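Local coordinates for DNA alpha-glucosyltransferase (Enterobacteria phage T4, PDB 1XV5), which belongs to the GT-B clan of glycosyltransferases, built from two domains that each hold a parallel beta sheet, and carries bound uridine-5'-diphosphate, at residues K261-A265 with P266-A270; N336-L339 with T340-D343; E359-K362 with E363-D367. One frame throughout, in Å; residues are numbered along the deposited sequence.

Contact 1 (K261-A265 with P266-A270)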
ATOM      1  N   LYS A 261      -4.883 -26.477   6.917  1.00 28.04           N
ATOM      2  CA  LYS A 261      -5.744 -26.775   8.055  1.00 27.50           C
ATOM      3  C   LYS A 261      -6.939 -25.835   8.133  1.00 26.42           C
ATOM      4  O   LYS A 261      -7.868 -26.069   8.902  1.00 26.47           O
ATOM      5  CB  LYS A 261      -4.953 -26.699   9.362  1.00 29.11           C
ATOM      6  CG  LYS A 261      -4.018 -27.874   9.587  1.00 31.25           C
ATOM      7  CD  LYS A 261      -4.795 -29.178   9.617  1.00 34.25           C
ATOM      8  CE  LYS A 261      -3.883 -30.354   9.894  1.00 36.59           C
ATOM      9  NZ  LYS A 261      -3.224 -30.199  11.211  1.00 38.98           N
ATOM     10  N   MET A 262      -6.916 -24.772   7.340  1.00 25.73           N
ATOM     11  CA  MET A 262      -8.025 -23.829   7.350  1.00 26.56           C
ATOM     12  C   MET A 262      -9.330 -24.534   7.037  1.00 26.55           C
ATOM     13  O   MET A 262      -9.404 -25.358   6.127  1.00 27.82           O
ATOM     14  CB  MET A 262      -7.801 -22.719   6.328  1.00 26.19           C
ATOM     15  CG  MET A 262      -7.297 -21.440   6.935  1.00 28.61           C
ATOM     16  SD  MET A 262      -7.298 -20.092   5.751  1.00 30.67           S
ATOM     17  CE  MET A 262      -5.544 -19.728   5.698  1.00 29.55           C
ATOM     18  N   ASN A 263     -10.360 -24.208   7.804  1.00 25.25           N
ATOM     19  CA  ASN A 263     -11.668 -24.801   7.602  1.00 26.56           C
ATOM     20  C   ASN A 263     -12.473 -23.810   6.766  1.00 25.66           C
ATOM     21  O   ASN A 263     -12.978 -22.817   7.289  1.00 24.24           O
ATOM     22  CB  ASN A 263     -12.342 -25.041   8.954  1.00 27.64           C
ATOM     23  CG  ASN A 263     -13.549 -25.944   8.848  1.00 30.17           C
ATOM     24  OD1 ASN A 263     -14.112 -26.368   9.858  1.00 33.00           O
ATOM     25  ND2 ASN A 263     -13.958 -26.245   7.620  1.00 31.18           N
ATOM     26  N   LEU A 264     -12.583 -24.079   5.467  1.00 24.47           N
ATOM     27  CA  LEU A 264     -13.304 -23.188   4.563  1.00 25.09           C
ATOM     28  C   LEU A 264     -14.761 -23.579   4.365  1.00 25.39           C
ATOM     29  O   LEU A 264     -15.425 -23.108   3.440  1.00 28.09           O
ATOM     30  CB  LEU A 264     -12.596 -23.141   3.210  1.00 25.84           C
ATOM     31  CG  LEU A 264     -11.118 -22.740   3.277  1.00 26.53           C
ATOM     32  CD1 LEU A 264     -10.550 -22.627   1.872  1.00 27.01           C
ATOM     33  CD2 LEU A 264     -10.980 -21.418   4.014  1.00 25.00           C
ATOM     34  N   ALA A 265     -15.256 -24.432   5.251  1.00 24.54           N
ATOM     35  CA  ALA A 265     -16.630 -24.898   5.180  1.00 22.54           C
ATOM     36  C   ALA A 265     -17.580 -23.930   5.884  1.00 21.73           C
ATOM     37  O   ALA A 265     -17.150 -23.022   6.593  1.00 19.19           O
ATOM     38  CB  ALA A 265     -16.728 -26.281   5.807  1.00 22.55           C
ATOM     39  N   PRO A 266     -18.896 -24.110   5.685  1.00 20.68           N
ATOM     40  CA  PRO A 266     -19.898 -23.245   6.312  1.00 21.52           C
ATOM     41  C   PRO A 266     -19.888 -23.344   7.836  1.00 22.19           C
ATOM     42  O   PRO A 266     -19.354 -24.297   8.404  1.00 21.71           O
ATOM     43  CB  PRO A 266     -21.212 -23.757   5.723  1.00 22.62           C
ATOM     44  CG  PRO A 266     -20.804 -24.257   4.376  1.00 22.53           C
ATOM     45  CD  PRO A 266     -19.521 -24.988   4.680  1.00 22.51           C
ATOM     46  N   ASN A 267     -20.477 -22.344   8.483  1.00 21.36           N
ATOM     47  CA  ASN A 267     -20.589 -22.289   9.937  1.00 22.01           C
ATOM     48  C   ASN A 267     -19.285 -22.326  10.714  1.00 20.81           C
ATOM     49  O   ASN A 267     -19.197 -22.950  11.769  1.00 20.72           O
ATOM     50  CB  ASN A 267     -21.505 -23.411  10.424  1.00 25.11           C
ATOM     51  CG  ASN A 267     -22.902 -23.287   9.867  1.00 28.34           C
ATOM     52  OD1 ASN A 267     -23.538 -22.240   9.993  1.00 32.25           O
ATOM     53  ND2 ASN A 267     -23.391 -24.353   9.247  1.00 31.28           N
ATOM     54  N   GLN A 268     -18.271 -21.643  10.203  1.00 19.36           N
ATOM     55  CA  GLN A 268     -16.985 -21.597  10.882  1.00 19.15           C
ATOM     56  C   GLN A 268     -16.659 -20.152  11.206  1.00 18.29           C
ATOM     57  O   GLN A 268     -17.185 -19.237  10.577  1.00 17.62           O
ATOM     58  CB  GLN A 268     -15.887 -22.167   9.984  1.00 20.44           C
ATOM     59  CG  GLN A 268     -16.180 -23.569   9.500  1.00 23.26           C
ATOM     60  CD  GLN A 268     -16.313 -24.551  10.642  1.00 25.93           C
ATOM     61  OE1 GLN A 268     -17.072 -25.514  10.561  1.00 30.73           O
ATOM     62  NE2 GLN A 268     -15.562 -24.318  11.710  1.00 25.32           N
ATOM     63  N   PRO A 269     -15.808 -19.924  12.214  1.00 17.84           N
ATOM     64  CA  PRO A 269     -15.468 -18.539  12.532  1.00 17.98           C
ATOM     65  C   PRO A 269     -14.543 -18.053  11.425  1.00 16.51           C
ATOM     66  O   PRO A 269     -14.159 -18.833  10.554  1.00 16.30           O
ATOM     67  CB  PRO A 269     -14.753 -18.658  13.874  1.00 19.59           C
ATOM     68  CG  PRO A 269     -14.095 -20.000  13.783  1.00 21.33           C
ATOM     69  CD  PRO A 269     -15.175 -20.861  13.161  1.00 18.94           C
ATOM     70  N   ALA A 270     -14.191 -16.776  11.443  1.00 15.87           N
ATOM     71  CA  ALA A 270     -13.290 -16.255  10.423  1.00 14.93           C
ATOM     72  C   ALA A 270     -11.969 -17.025  10.496  1.00 14.64           C
ATOM     73  O   ALA A 270     -11.462 -17.299  11.586  1.00 13.93           O
ATOM     74  CB  ALA A 270     -13.048 -14.769  10.649  1.00 14.75           C
TER

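Contact 2 (N336-L339 with T340-D343)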
ATOM      1  N   ASN A 336     -11.620  13.398 -11.801  1.00 14.62           N
ATOM      2  CA  ASN A 336     -11.657  13.996 -10.466  1.00 14.24           C
ATOM      3  C   ASN A 336     -12.998  13.932  -9.729  1.00 13.35           C
ATOM      4  O   ASN A 336     -13.271  14.752  -8.850  1.00 14.49           O
ATOM      5  CB  ASN A 336     -11.182  15.449 -10.562  1.00 15.47           C
ATOM      6  CG  ASN A 336     -10.540  15.942  -9.280  1.00 17.21           C
ATOM      7  OD1 ASN A 336      -9.770  15.221  -8.645  1.00 16.74           O
ATOM      8  ND2 ASN A 336     -10.837  17.185  -8.904  1.00 14.75           N
ATOM      9  N   THR A 337     -13.833  12.964 -10.090  1.00 13.99           N
ATOM     10  CA  THR A 337     -15.126  12.790  -9.433  1.00 14.84           C
ATOM     11  C   THR A 337     -14.992  11.649  -8.423  1.00 14.83           C
ATOM     12  O   THR A 337     -14.112  10.798  -8.554  1.00 15.27           O
ATOM     13  CB  THR A 337     -16.231  12.438 -10.449  1.00 15.18           C
ATOM     14  OG1 THR A 337     -15.858  11.259 -11.167  1.00 17.25           O
ATOM     15  CG2 THR A 337     -16.432  13.577 -11.443  1.00 14.64           C
ATOM     16  N   PRO A 338     -15.863  11.611  -7.402  1.00 13.19           N
ATOM     17  CA  PRO A 338     -15.789  10.544  -6.393  1.00 12.83           C
ATOM     18  C   PRO A 338     -15.809   9.154  -7.032  1.00 12.73           C
ATOM     19  O   PRO A 338     -16.522   8.925  -8.008  1.00 14.20           O
ATOM     20  CB  PRO A 338     -17.027  10.798  -5.531  1.00 14.10           C
ATOM     21  CG  PRO A 338     -17.214  12.295  -5.640  1.00 15.10           C
ATOM     22  CD  PRO A 338     -16.973  12.538  -7.113  1.00 14.85           C
ATOM     23  N   LEU A 339     -15.036   8.222  -6.481  1.00 12.64           N
ATOM     24  CA  LEU A 339     -14.995   6.872  -7.031  1.00 12.46           C
ATOM     25  C   LEU A 339     -16.380   6.225  -7.000  1.00 13.87           C
ATOM     26  O   LEU A 339     -16.726   5.454  -7.889  1.00 14.34           O
ATOM     27  CB  LEU A 339     -14.005   6.004  -6.252  1.00 12.21           C
ATOM     28  CG  LEU A 339     -12.558   6.488  -6.153  1.00 13.64           C
ATOM     29  CD1 LEU A 339     -11.729   5.397  -5.466  1.00 13.53           C
ATOM     30  CD2 LEU A 339     -11.994   6.782  -7.536  1.00 14.74           C
ATOM     31  N   THR A 340     -17.168   6.551  -5.978  1.00 13.87           N
ATOM     32  CA  THR A 340     -18.514   5.995  -5.840  1.00 15.41           C
ATOM     33  C   THR A 340     -19.511   6.496  -6.890  1.00 17.07           C
ATOM     34  O   THR A 340     -20.594   5.926  -7.041  1.00 17.15           O
ATOM     35  CB  THR A 340     -19.103   6.299  -4.438  1.00 15.95           C
ATOM     36  OG1 THR A 340     -18.833   7.663  -4.091  1.00 16.07           O
ATOM     37  CG2 THR A 340     -18.504   5.373  -3.386  1.00 14.62           C
ATOM     38  N   SER A 341     -19.154   7.549  -7.619  1.00 18.33           N
ATOM     39  CA  SER A 341     -20.058   8.097  -8.628  1.00 19.35           C
ATOM     40  C   SER A 341     -20.027   7.338  -9.951  1.00 20.32           C
ATOM     41  O   SER A 341     -20.666   7.748 -10.919  1.00 22.48           O
ATOM     42  CB  SER A 341     -19.732   9.572  -8.887  1.00 19.29           C
ATOM     43  OG  SER A 341     -18.457   9.718  -9.491  1.00 19.42           O
ATOM     44  N   HIS A 342     -19.297   6.230  -9.994  1.00 18.51           N
ATOM     45  CA  HIS A 342     -19.194   5.451 -11.223  1.00 19.26           C
ATOM     46  C   HIS A 342     -19.786   4.056 -11.151  1.00 19.97           C
ATOM     47  O   HIS A 342     -19.895   3.463 -10.077  1.00 20.56           O
ATOM     48  CB  HIS A 342     -17.732   5.307 -11.644  1.00 18.37           C
ATOM     49  CG  HIS A 342     -17.066   6.604 -11.968  1.00 18.47           C
ATOM     50  ND1 HIS A 342     -16.601   7.464 -10.997  1.00 19.53           N
ATOM     51  CD2 HIS A 342     -16.796   7.194 -13.155  1.00 18.53           C
ATOM     52  CE1 HIS A 342     -16.074   8.528 -11.573  1.00 16.92           C
ATOM     53  NE2 HIS A 342     -16.180   8.390 -12.882  1.00 20.53           N
ATOM     54  N   ASP A 343     -20.165   3.544 -12.320  1.00 20.40           N
ATOM     55  CA  ASP A 343     -20.695   2.195 -12.446  1.00 20.46           C
ATOM     56  C   ASP A 343     -19.419   1.392 -12.671  1.00 19.45           C
ATOM     57  O   ASP A 343     -19.092   1.004 -13.790  1.00 20.00           O
ATOM     58  CB  ASP A 343     -21.619   2.101 -13.660  1.00 22.65           C
ATOM     59  CG  ASP A 343     -22.103   0.690 -13.914  1.00 23.99           C
ATOM     60  OD1 ASP A 343     -21.927  -0.167 -13.026  1.00 22.54           O
ATOM     61  OD2 ASP A 343     -22.665   0.442 -15.002  1.00 27.82           O
TER
HETATM   62  O   HOH W   1     -18.113   3.192  -8.137  1.00 15.49           O

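Contact 3 (E359-K362 with E363-D367)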
ATOM      1  N   GLU A 359     -26.937  -8.126  -0.001  1.00 18.75           N
ATOM      2  CA  GLU A 359     -27.912  -8.428  -1.044  1.00 19.98           C
ATOM      3  C   GLU A 359     -27.257  -8.349  -2.418  1.00 18.43           C
ATOM      4  O   GLU A 359     -27.541  -9.159  -3.298  1.00 19.63           O
ATOM      5  CB  GLU A 359     -29.099  -7.466  -0.964  1.00 24.26           C
ATOM      6  CG  GLU A 359     -29.978  -7.708   0.256  1.00 30.44           C
ATOM      7  CD  GLU A 359     -30.610  -9.092   0.252  1.00 34.88           C
ATOM      8  OE1 GLU A 359     -31.079  -9.541   1.319  1.00 36.99           O
ATOM      9  OE2 GLU A 359     -30.645  -9.732  -0.821  1.00 39.83           O
ATOM     10  N   ARG A 360     -26.364  -7.382  -2.594  1.00 17.95           N
ATOM     11  CA  ARG A 360     -25.671  -7.223  -3.866  1.00 17.89           C
ATOM     12  C   ARG A 360     -24.721  -8.404  -4.066  1.00 17.66           C
ATOM     13  O   ARG A 360     -24.587  -8.931  -5.170  1.00 16.97           O
ATOM     14  CB  ARG A 360     -24.904  -5.897  -3.882  1.00 18.99           C
ATOM     15  CG  ARG A 360     -24.177  -5.590  -5.195  1.00 21.77           C
ATOM     16  CD  ARG A 360     -25.110  -5.619  -6.407  1.00 24.70           C
ATOM     17  NE  ARG A 360     -24.447  -5.094  -7.600  1.00 28.25           N
ATOM     18  CZ  ARG A 360     -24.948  -5.142  -8.830  1.00 29.48           C
ATOM     19  NH1 ARG A 360     -26.133  -5.698  -9.052  1.00 29.02           N
ATOM     20  NH2 ARG A 360     -24.263  -4.629  -9.844  1.00 30.12           N
ATOM     21  N   ILE A 361     -24.070  -8.822  -2.985  1.00 15.86           N
ATOM     22  CA  ILE A 361     -23.152  -9.951  -3.037  1.00 15.91           C
ATOM     23  C   ILE A 361     -23.911 -11.213  -3.447  1.00 17.28           C
ATOM     24  O   ILE A 361     -23.441 -11.991  -4.277  1.00 15.07           O
ATOM     25  CB  ILE A 361     -22.477 -10.163  -1.662  1.00 15.43           C
ATOM     26  CG1 ILE A 361     -21.498  -9.017  -1.398  1.00 14.19           C
ATOM     27  CG2 ILE A 361     -21.770 -11.513  -1.619  1.00 16.65           C
ATOM     28  CD1 ILE A 361     -20.873  -9.037  -0.005  1.00 15.03           C
ATOM     29  N   LYS A 362     -25.089 -11.417  -2.869  1.00 17.64           N
ATOM     30  CA  LYS A 362     -25.879 -12.586  -3.218  1.00 18.51           C
ATOM     31  C   LYS A 362     -26.317 -12.519  -4.680  1.00 19.26           C
ATOM     32  O   LYS A 362     -26.408 -13.543  -5.358  1.00 18.33           O
ATOM     33  CB  LYS A 362     -27.100 -12.700  -2.300  1.00 19.23           C
ATOM     34  CG  LYS A 362     -26.750 -13.081  -0.866  1.00 21.55           C
ATOM     35  CD  LYS A 362     -27.992 -13.418  -0.045  1.00 22.32           C
ATOM     36  CE  LYS A 362     -28.898 -12.213   0.136  1.00 24.63           C
ATOM     37  NZ  LYS A 362     -30.148 -12.586   0.858  1.00 26.62           N
ATOM     38  N   GLU A 363     -26.585 -11.310  -5.165  1.00 17.98           N
ATOM     39  CA  GLU A 363     -27.002 -11.136  -6.549  1.00 18.39           C
ATOM     40  C   GLU A 363     -25.894 -11.568  -7.511  1.00 16.83           C
ATOM     41  O   GLU A 363     -26.135 -12.330  -8.444  1.00 16.52           O
ATOM     42  CB  GLU A 363     -27.387  -9.674  -6.803  1.00 20.75           C
ATOM     43  CG  GLU A 363     -27.673  -9.344  -8.259  1.00 27.32           C
ATOM     44  CD  GLU A 363     -28.252  -7.954  -8.436  1.00 30.71           C
ATOM     45  OE1 GLU A 363     -27.821  -7.033  -7.708  1.00 30.75           O
ATOM     46  OE2 GLU A 363     -29.132  -7.782  -9.310  1.00 32.83           O
ATOM     47  N   LEU A 364     -24.671 -11.098  -7.281  1.00 14.71           N
ATOM     48  CA  LEU A 364     -23.571 -11.479  -8.158  1.00 15.46           C
ATOM     49  C   LEU A 364     -23.217 -12.956  -8.004  1.00 15.21           C
ATOM     50  O   LEU A 364     -22.817 -13.607  -8.965  1.00 16.17           O
ATOM     51  CB  LEU A 364     -22.329 -10.612  -7.886  1.00 16.22           C
ATOM     52  CG  LEU A 364     -22.278  -9.257  -8.601  1.00 17.89           C
ATOM     53  CD1 LEU A 364     -23.435  -8.385  -8.155  1.00 20.02           C
ATOM     54  CD2 LEU A 364     -20.949  -8.570  -8.308  1.00 19.46           C
ATOM     55  N   SER A 365     -23.379 -13.481  -6.795  1.00 16.65           N
ATOM     56  CA  SER A 365     -23.070 -14.879  -6.517  1.00 17.47           C
ATOM     57  C   SER A 365     -23.961 -15.843  -7.290  1.00 19.26           C
ATOM     58  O   SER A 365     -23.547 -16.956  -7.617  1.00 19.06           O
ATOM     59  CB  SER A 365     -23.229 -15.175  -5.021  1.00 18.84           C
ATOM     60  OG  SER A 365     -22.299 -14.451  -4.233  1.00 19.94           O
ATOM     61  N   SER A 366     -25.180 -15.411  -7.587  1.00 18.95           N
ATOM     62  CA  SER A 366     -26.143 -16.266  -8.273  1.00 22.30           C
ATOM     63  C   SER A 366     -26.185 -16.164  -9.793  1.00 21.76           C
ATOM     64  O   SER A 366     -26.921 -16.908 -10.442  1.00 22.27           O
ATOM     65  CB  SER A 366     -27.542 -15.984  -7.726  1.00 24.56           C
ATOM     66  OG  SER A 366     -27.944 -14.666  -8.062  1.00 31.51           O
ATOM     67  N   ASP A 367     -25.399 -15.260 -10.363  1.00 20.47           N
ATOM     68  CA  ASP A 367     -25.402 -15.069 -11.808  1.00 19.99           C
ATOM     69  C   ASP A 367     -23.980 -14.875 -12.321  1.00 19.20           C
ATOM     70  O   ASP A 367     -23.441 -13.774 -12.264  1.00 18.74           O
ATOM     71  CB  ASP A 367     -26.271 -13.850 -12.139  1.00 20.60           C
ATOM     72  CG  ASP A 367     -26.401 -13.597 -13.629  1.00 22.64           C
ATOM     73  OD1 ASP A 367     -27.246 -12.752 -14.002  1.00 25.55           O
ATOM     74  OD2 ASP A 367     -25.669 -14.222 -14.424  1.00 23.31           O
TER

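Contact 1 (K261-A265 with P266-A270)
The loop that carries the chain from strand 251-254 to its parallel neighbour, strand 270-273, doubles back on itself where the side chains of Asn263 and Gln268 meet. Their amides lie roughly face on, with planes 28° apart, while the two side chains as wholes cross at about a right angle. The bodies of the groups come within 3.6 Å, measured from Asn263 CG to Gln268 CD. The torsions of Gln268 make this possible. The first (chi1 -55°) puts Gln268 CG beside its own backbone N, 3.1 Å from Ala265 O, a close approach of a methylene to a backbone oxygen; the bend at the second (chi2 -61°) then carries the amide back over Asn263 instead of letting it run on outward. Between the two amides the backbone rounds a bend through Pro266 and Asn267. Pro266 has no N-H to give, and Asn267 takes up left-handed backbone angles that help reverse the chain. Outside the bend, Ser229 OG, at the start of strand 229-233, bonds to Leu264 O and weakly to Ala265 O. Met262 packs on Val231 and Tyr254, Leu264 also touches Val231, and Asn263 touches Gln271 of strand 270-273. Ala270 pairs through its backbone with Glu252, bringing the chain back into the sheet beside its outermost strand.

Contact 2 (N336-L339 with T340-D343)
Pro338 and Ser341 close a tight turn that carries straight on into His342. Backbone bonds come first: Ser341 N reaches Pro338 O at 3.0 Å, and His342 N makes a weak bond to Leu339 O. These are two overlapping type I turns, a short piece of 3-10 helix. Side chains add to the same acceptor. Ser341 OG, placed between its own backbone N and carbonyl carbon (chi1 67°), bonds to Pro338 O at 2.6 Å and lies in the carbonyl plane. His342 offers its ring edge, and ND1 makes a weak bond of 3.3 Å to Pro338 O, which sits in the plane of the ring. Water bridges Leu339 O at 2.7 Å and His342 O at 2.6 Å. Apolar contact takes Leu339 inward to Trp348 and Phe381, while the His342 ring meets Phe332 edge-to-face. Thr337 OG1 is held by Asp335. One carbonyl oxygen thus gathers a backbone amide, a hydroxyl and, weakly, an imidazole, consistent with a proton on ND1. Ser341 N and OG probably do most to polarise it. The hydroxyl bond probably fixes the serine rotation, and the weak bond helps Phe332 and Phe381 place the histidine ring.

Contact 3 (E359-K362 with E363-D367)
Glu363 N bonds to Glu359 O and Leu364 N to Arg360 O, each at 3.0 Å, continuing the i to i+4 ladder of helix 354-365 through its last turns. Ser365 N reaches Ile361 O in the same series, but the next bond, Ser366 N to Lys362 O, is weak as the helix runs out. Ile361 O takes a second donor: Ser365 OG lies 2.7 Å away and comes from the opposite face of the carbonyl plane to Ser365 N, so this oxygen is gripped from two sides. Along another flank Arg360 and Glu363 form a salt bridge, with Arg360 NH1 a short 2.5 Å from Glu363 OE1. The oxygen lies at the edge of the guanidinium, in its plane, yet the arginine meets it from above the carboxylate plane, the two flat groups standing 77° apart. Arg360 CG lies opposite the backbone N (chi1 -178°), and the chain then bends at chi2 (55°), which turns it along the helix toward its C-terminal end. Leu364 CD1 lies over one guanidinium face, 3.4 Å above its plane and offset toward the rim. A second ion pair, between residues three apart in sequence, joins Lys362 NZ to Glu359 OE1 at 3.2 Å, the lysine coming from above the carboxylate plane. Ile361 and Leu364 face inward onto Phe290 of strand 288-293. Just past the helix, Asp367 is the N-cap of helix 368-386, where OD2 bonds weakly to Ala369 N and Leu370 N. The two ion pairs thus lie on more exposed flanks, though Arg360 also touches Ile347, while Ile361 and Leu364 are buried; the serine hydroxyl reinforces the closing turn, and the leucine methyl covers part of one guanidinium face and probably limits its movement on that side.

In the fold
All three contacts are short-range and lie in the half of the chain built on the sheet that runs from strand 251-254 to strand 347-349. Contacts 1 and 2 are surface loops, with centres 35 Å apart; contact 3 is a partly buried helix end. Contact 1 lies beside the outermost strand 251-254, whereas contacts 2 and 3 share neighbours at the other edge, strand 347-349 and helix 368-386, and their nearest atoms are about 6 Å apart. Chemistry follows place: amide stacking in contact 1, two firm donors and a weak third on one carbonyl in contact 2, and ion pairs beside buried apolar side chains in contact 3.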